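Local atomic coordinates of transcription factor SPN1 (Saccharomyces cerevisiae, PDB entry 3NFQ), a protein that regulates transcription by RNA polymerase II, possibly acting in both the recruitment of TBP and steps after it, and interacts with the factors SPT5 and SPT6. Residues P94-Q99 and A136-L141; N37-T42 and S46-Q51. All blocks are in the same frame, centred on the assembly; numbering follows the deposited sequence.

Interaction 1. Residues P94-Q99 and A136-L141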
# COMPACT_ATOMS: atom_id res chain seq x y z
N PRO A 94 -6.42 2.48 7.45
CA PRO A 94 -7.47 2.42 6.39
C PRO A 94 -8.44 1.31 6.67
O PRO A 94 -8.28 0.53 7.61
CB PRO A 94 -6.67 2.13 5.12
CG PRO A 94 -5.39 1.33 5.66
CD PRO A 94 -5.09 2.07 6.96
N SER A 95 -9.44 1.15 5.79
CA SER A 95 -10.43 0.17 6.04
C SER A 95 -9.83 -1.23 5.96
O SER A 95 -8.77 -1.45 5.32
CB SER A 95 -11.50 0.31 4.94
OG SER A 95 -10.98 -0.05 3.68
N PHE A 96 -10.55 -2.19 6.55
CA PHE A 96 -10.18 -3.57 6.48
C PHE A 96 -10.01 -4.02 5.03
O PHE A 96 -9.09 -4.77 4.71
CB PHE A 96 -11.26 -4.46 7.14
CG PHE A 96 -10.89 -5.92 7.15
CD1 PHE A 96 -9.91 -6.38 8.01
CD2 PHE A 96 -11.46 -6.83 6.26
CE1 PHE A 96 -9.56 -7.73 8.06
CE2 PHE A 96 -11.07 -8.19 6.28
CZ PHE A 96 -10.12 -8.64 7.20
N GLU A 97 -10.94 -3.61 4.16
CA GLU A 97 -10.86 -4.02 2.76
C GLU A 97 -9.60 -3.57 2.04
O GLU A 97 -9.02 -4.33 1.27
CB GLU A 97 -12.08 -3.46 2.00
CG GLU A 97 -13.38 -4.17 2.44
CD GLU A 97 -13.89 -3.78 3.84
OE1 GLU A 97 -13.66 -2.64 4.32
OE2 GLU A 97 -14.58 -4.64 4.45
N ILE A 98 -9.13 -2.35 2.34
CA ILE A 98 -7.86 -1.87 1.79
C ILE A 98 -6.66 -2.66 2.39
O ILE A 98 -5.74 -3.06 1.68
CB ILE A 98 -7.71 -0.36 2.00
CG1 ILE A 98 -8.49 0.40 0.93
CG2 ILE A 98 -6.12 0.06 1.96
CD1 ILE A 98 -8.81 1.79 1.33
N GLN A 99 -6.70 -2.89 3.70
CA GLN A 99 -5.60 -3.63 4.33
C GLN A 99 -5.51 -5.03 3.75
O GLN A 99 -4.45 -5.45 3.32
CB GLN A 99 -5.80 -3.76 5.83
CG GLN A 99 -5.88 -2.43 6.63
CD GLN A 99 -6.15 -2.68 8.10
OE1 GLN A 99 -5.60 -3.60 8.69
NE2 GLN A 99 -6.98 -1.84 8.72
N ALA A 136 -6.18 -10.00 13.81
CA ALA A 136 -5.09 -10.97 13.97
C ALA A 136 -4.65 -11.57 12.69
O ALA A 136 -3.45 -11.79 12.50
CB ALA A 136 -5.46 -12.07 14.99
N GLN A 137 -5.58 -11.89 11.77
CA GLN A 137 -5.11 -12.57 10.59
C GLN A 137 -4.14 -11.68 9.78
O GLN A 137 -3.21 -12.18 9.18
CB GLN A 137 -6.27 -13.05 9.68
CG GLN A 137 -6.81 -11.88 8.91
CD GLN A 137 -8.17 -12.09 8.26
OE1 GLN A 137 -8.26 -12.29 7.03
NE2 GLN A 137 -9.25 -11.98 9.07
N LEU A 138 -4.35 -10.36 9.79
CA LEU A 138 -3.48 -9.47 9.05
C LEU A 138 -2.19 -9.19 9.80
O LEU A 138 -1.16 -9.08 9.17
CB LEU A 138 -4.20 -8.14 8.71
CG LEU A 138 -5.42 -8.36 7.77
CD1 LEU A 138 -6.06 -7.01 7.52
CD2 LEU A 138 -4.90 -8.92 6.47
N ALA A 139 -2.24 -9.13 11.13
CA ALA A 139 -1.04 -8.90 11.94
C ALA A 139 -0.05 -10.06 11.76
O ALA A 139 1.16 -9.86 11.59
CB ALA A 139 -1.42 -8.70 13.44
N ARG A 140 -0.60 -11.28 11.71
CA ARG A 140 0.24 -12.47 11.53
C ARG A 140 0.78 -12.58 10.13
O ARG A 140 1.88 -13.02 9.89
CB ARG A 140 -0.57 -13.72 11.92
CG ARG A 140 -0.90 -13.77 13.40
CD ARG A 140 0.37 -13.70 14.34
NE ARG A 140 0.01 -12.70 15.30
CZ ARG A 140 0.52 -11.46 15.40
NH1 ARG A 140 1.58 -11.02 14.71
NH2 ARG A 140 -0.04 -10.67 16.28
N LEU A 141 -0.04 -12.21 9.15
CA LEU A 141 0.43 -12.17 7.78
C LEU A 141 1.56 -11.13 7.67
O LEU A 141 2.59 -11.40 7.04
CB LEU A 141 -0.73 -11.94 6.76
CG LEU A 141 -0.26 -11.62 5.33
CD1 LEU A 141 0.59 -12.70 4.69
CD2 LEU A 141 -1.54 -11.31 4.47

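Interaction 2. Residues N37-T42 and S46-Q51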
# COMPACT_ATOMS: atom_id res chain seq x y z
N ASN A 37 -10.49 15.02 6.95
CA ASN A 37 -10.36 16.27 7.71
C ASN A 37 -11.63 17.14 7.67
O ASN A 37 -12.00 17.71 8.69
CB ASN A 37 -9.18 17.07 7.21
CG ASN A 37 -7.88 16.45 7.57
OD1 ASN A 37 -7.82 15.63 8.49
ND2 ASN A 37 -6.82 16.81 6.87
N LYS A 38 -12.26 17.25 6.50
CA LYS A 38 -13.53 17.93 6.36
C LYS A 38 -14.67 17.26 7.16
O LYS A 38 -15.43 17.95 7.86
CB LYS A 38 -13.89 17.97 4.87
CG LYS A 38 -14.97 18.94 4.48
CD LYS A 38 -14.84 19.21 2.98
CE LYS A 38 -15.87 20.21 2.52
NZ LYS A 38 -15.81 20.41 1.06
N ARG A 39 -14.79 15.94 7.06
CA ARG A 39 -15.80 15.19 7.81
C ARG A 39 -15.61 15.43 9.31
O ARG A 39 -16.60 15.55 10.05
CB ARG A 39 -15.72 13.68 7.52
CG ARG A 39 -16.57 12.85 8.48
CD ARG A 39 -16.24 11.36 8.44
NE ARG A 39 -17.23 10.70 7.62
CZ ARG A 39 -18.14 9.83 8.06
NH1 ARG A 39 -18.19 9.46 9.33
NH2 ARG A 39 -19.01 9.34 7.19
N ILE A 40 -14.35 15.51 9.74
CA ILE A 40 -13.98 15.78 11.12
C ILE A 40 -14.34 17.23 11.49
O ILE A 40 -15.06 17.47 12.46
CB ILE A 40 -12.46 15.51 11.37
CG1 ILE A 40 -12.20 14.00 11.50
CG2 ILE A 40 -11.94 16.30 12.60
CD1 ILE A 40 -10.73 13.61 11.40
N GLU A 41 -13.85 18.19 10.73
CA GLU A 41 -14.15 19.59 11.01
C GLU A 41 -15.64 19.89 11.06
O GLU A 41 -16.10 20.58 11.97
CB GLU A 41 -13.39 20.50 10.05
CG GLU A 41 -12.03 20.92 10.63
CD GLU A 41 -10.85 20.74 9.65
OE1 GLU A 41 -10.94 21.21 8.49
OE2 GLU A 41 -9.82 20.14 10.06
N THR A 42 -16.40 19.36 10.11
CA THR A 42 -17.82 19.70 9.98
C THR A 42 -18.77 18.76 10.68
O THR A 42 -19.95 19.08 10.84
CB THR A 42 -18.26 19.76 8.50
OG1 THR A 42 -18.23 18.44 7.95
CG2 THR A 42 -17.35 20.70 7.71
N SER A 46 -22.19 12.52 6.00
CA SER A 46 -22.52 12.18 4.59
C SER A 46 -21.28 12.36 3.68
O SER A 46 -21.33 11.98 2.52
CB SER A 46 -23.69 12.99 4.04
OG SER A 46 -23.35 14.37 4.01
N LEU A 47 -20.21 12.96 4.22
CA LEU A 47 -18.90 13.05 3.57
C LEU A 47 -18.08 11.82 3.90
O LEU A 47 -17.79 11.56 5.08
CB LEU A 47 -18.12 14.27 4.08
CG LEU A 47 -18.83 15.60 3.81
CD1 LEU A 47 -18.08 16.71 4.51
CD2 LEU A 47 -18.92 15.84 2.31
N ILE A 48 -17.68 11.09 2.87
CA ILE A 48 -16.91 9.88 3.11
C ILE A 48 -15.83 9.76 2.03
O ILE A 48 -16.09 9.99 0.85
CB ILE A 48 -17.83 8.61 3.27
CG1 ILE A 48 -17.07 7.49 3.97
CG2 ILE A 48 -18.37 8.15 1.98
CD1 ILE A 48 -17.96 6.50 4.66
N ALA A 49 -14.63 9.38 2.45
CA ALA A 49 -13.49 9.24 1.54
C ALA A 49 -13.68 8.01 0.60
O ALA A 49 -13.96 6.88 1.02
CB ALA A 49 -12.20 9.18 2.36
N MSE A 50 -13.65 8.25 -0.69
CA MSE A 50 -13.85 7.17 -1.62
C MSE A 50 -12.79 7.03 -2.68
O MSE A 50 -12.89 6.11 -3.46
CB MSE A 50 -15.21 7.31 -2.35
CG MSE A 50 -16.37 7.43 -1.41
SE MSE A 50 -18.06 7.38 -2.52
CE MSE A 50 -17.77 9.09 -3.69
N GLN A 51 -11.77 7.90 -2.72
CA GLN A 51 -10.90 7.86 -3.88
C GLN A 51 -10.06 6.57 -3.95
O GLN A 51 -9.93 5.98 -5.03
CB GLN A 51 -10.02 9.10 -4.02
CG GLN A 51 -10.82 10.42 -4.20
CD GLN A 51 -11.75 10.34 -5.44
OE1 GLN A 51 -12.94 10.26 -5.26
NE2 GLN A 51 -11.18 10.32 -6.65

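Interaction 1. Residues P94-Q99 and A136-L141
The edge of the Phe96 ring meets the amide of Gln137: NE2 of Gln137 lies near the ring plane, 3.9 Å from Phe96 CZ, and the ring and amide planes stand 75° apart. The side chains cross at about a right angle, and this is van der Waals contact at a ring edge, with the amide nitrogen off the pi face. Leu138 reaches the same ring from an oblique direction, its CD1 3.6 Å from Phe96 CE1. A CG placed opposite the backbone N (chi1 -177°) swings the Phe96 ring across to helix 136-149, although its CB does not head there.

The amide of Gln99 lies beside that methyl. Its OE1 approaches Leu138 CD1 to 3.6 Å, and Gln99 CB packs at 3.7 Å from the same carbon CD1 of Leu138, so this methyl sits in a corner formed by the phenyl ring and the glutamine. The other end of the Gln99 amide is tied within its own segment: NE2 donates to Pro94 O at 2.9 Å with a nearly straight N-H...O angle of 167°. Because a carbonyl oxygen must face the N-H end, this bond fixes which end of the amide is NE2; with Pro94 O in the amide plane it also sets the rotation, and OE1 is left beside Leu138. Ser95, the N-cap of helix 96-107, accepts from Ile98 N through its OG at 3.2 Å, so the start of the helix is held by two side-chain bonds. Tyr128 of helix 121-130 touches both Pro94 and Gln99.

Leucine suits the buried middle of the contact, while Gln137 can keep its polar end at the exposed margin. Chemically, the helices of this TFIIS N-terminal-like region are joined here by dispersion forces and shape, whereas the polar bonds within 94-99 probably help to fix the surface against which Leu138 packs.

Interaction 2. Residues N37-T42 and S46-Q51
The last turns of helix 10-42 and the irregular segment 46-51 come closest at Arg39 and Leu47, whose CA atoms are 5.7 Å apart. Arg39 makes the polar link: its NE donates to Leu47 O at 2.7 Å, nearly in line with the C=O bond and within the guanidinium plane, while Arg39 NH2 adds a weak second bond to the same oxygen. A bend at chi3 (-100°) turns the guanidinium edge to that carbonyl, and NH2 also touches Ile48 CD1, the two side chains running alongside each other. Replacing Arg39 by an alanine would probably leave Leu47 O without these donors and let the loop drift from the helix.

Leu47 turns its side chain back to the helix, where CD1 packs 3.8 Å from Lys38 CG, using the aliphatic part of a lysine whose extended chain can carry its charge onward. Leu47 CD1 also meets Thr42 OG1, which donates to Lys38 O at 2.8 Å, a carbonyl that Thr42 N shares. A threonine thus binds back into the final helical turn, and its OG1 bonds Asp44 N as well. This is a surface connection between successive helices, in which an arginine one turn before the end of helix 10-42 ties down the loop leading to helix 51-63.

From the N terminus, the chain runs along the long helix 10-42, and interaction 2 closes a short loop just past its end, with three residues between the segments, before helix 51-63 begins. Interaction 1 opens later, at the start of helix 96-107, and closes only when helix 136-149 begins, enclosing 36 mostly helical residues that include helices 113-119 and 121-130. The two are in series, neither nested nor crossed. The centres of interactions 1 and 2 are about 22 Å apart, and the nearest atoms of interactions 1 and 2 about 7 Å apart, without touching. Helix 51-63 connects the regions: it begins at Gln51, the last residue of segment 46-51, and its Lys52 and Val53 are touched by Ile98 of segment 94-99.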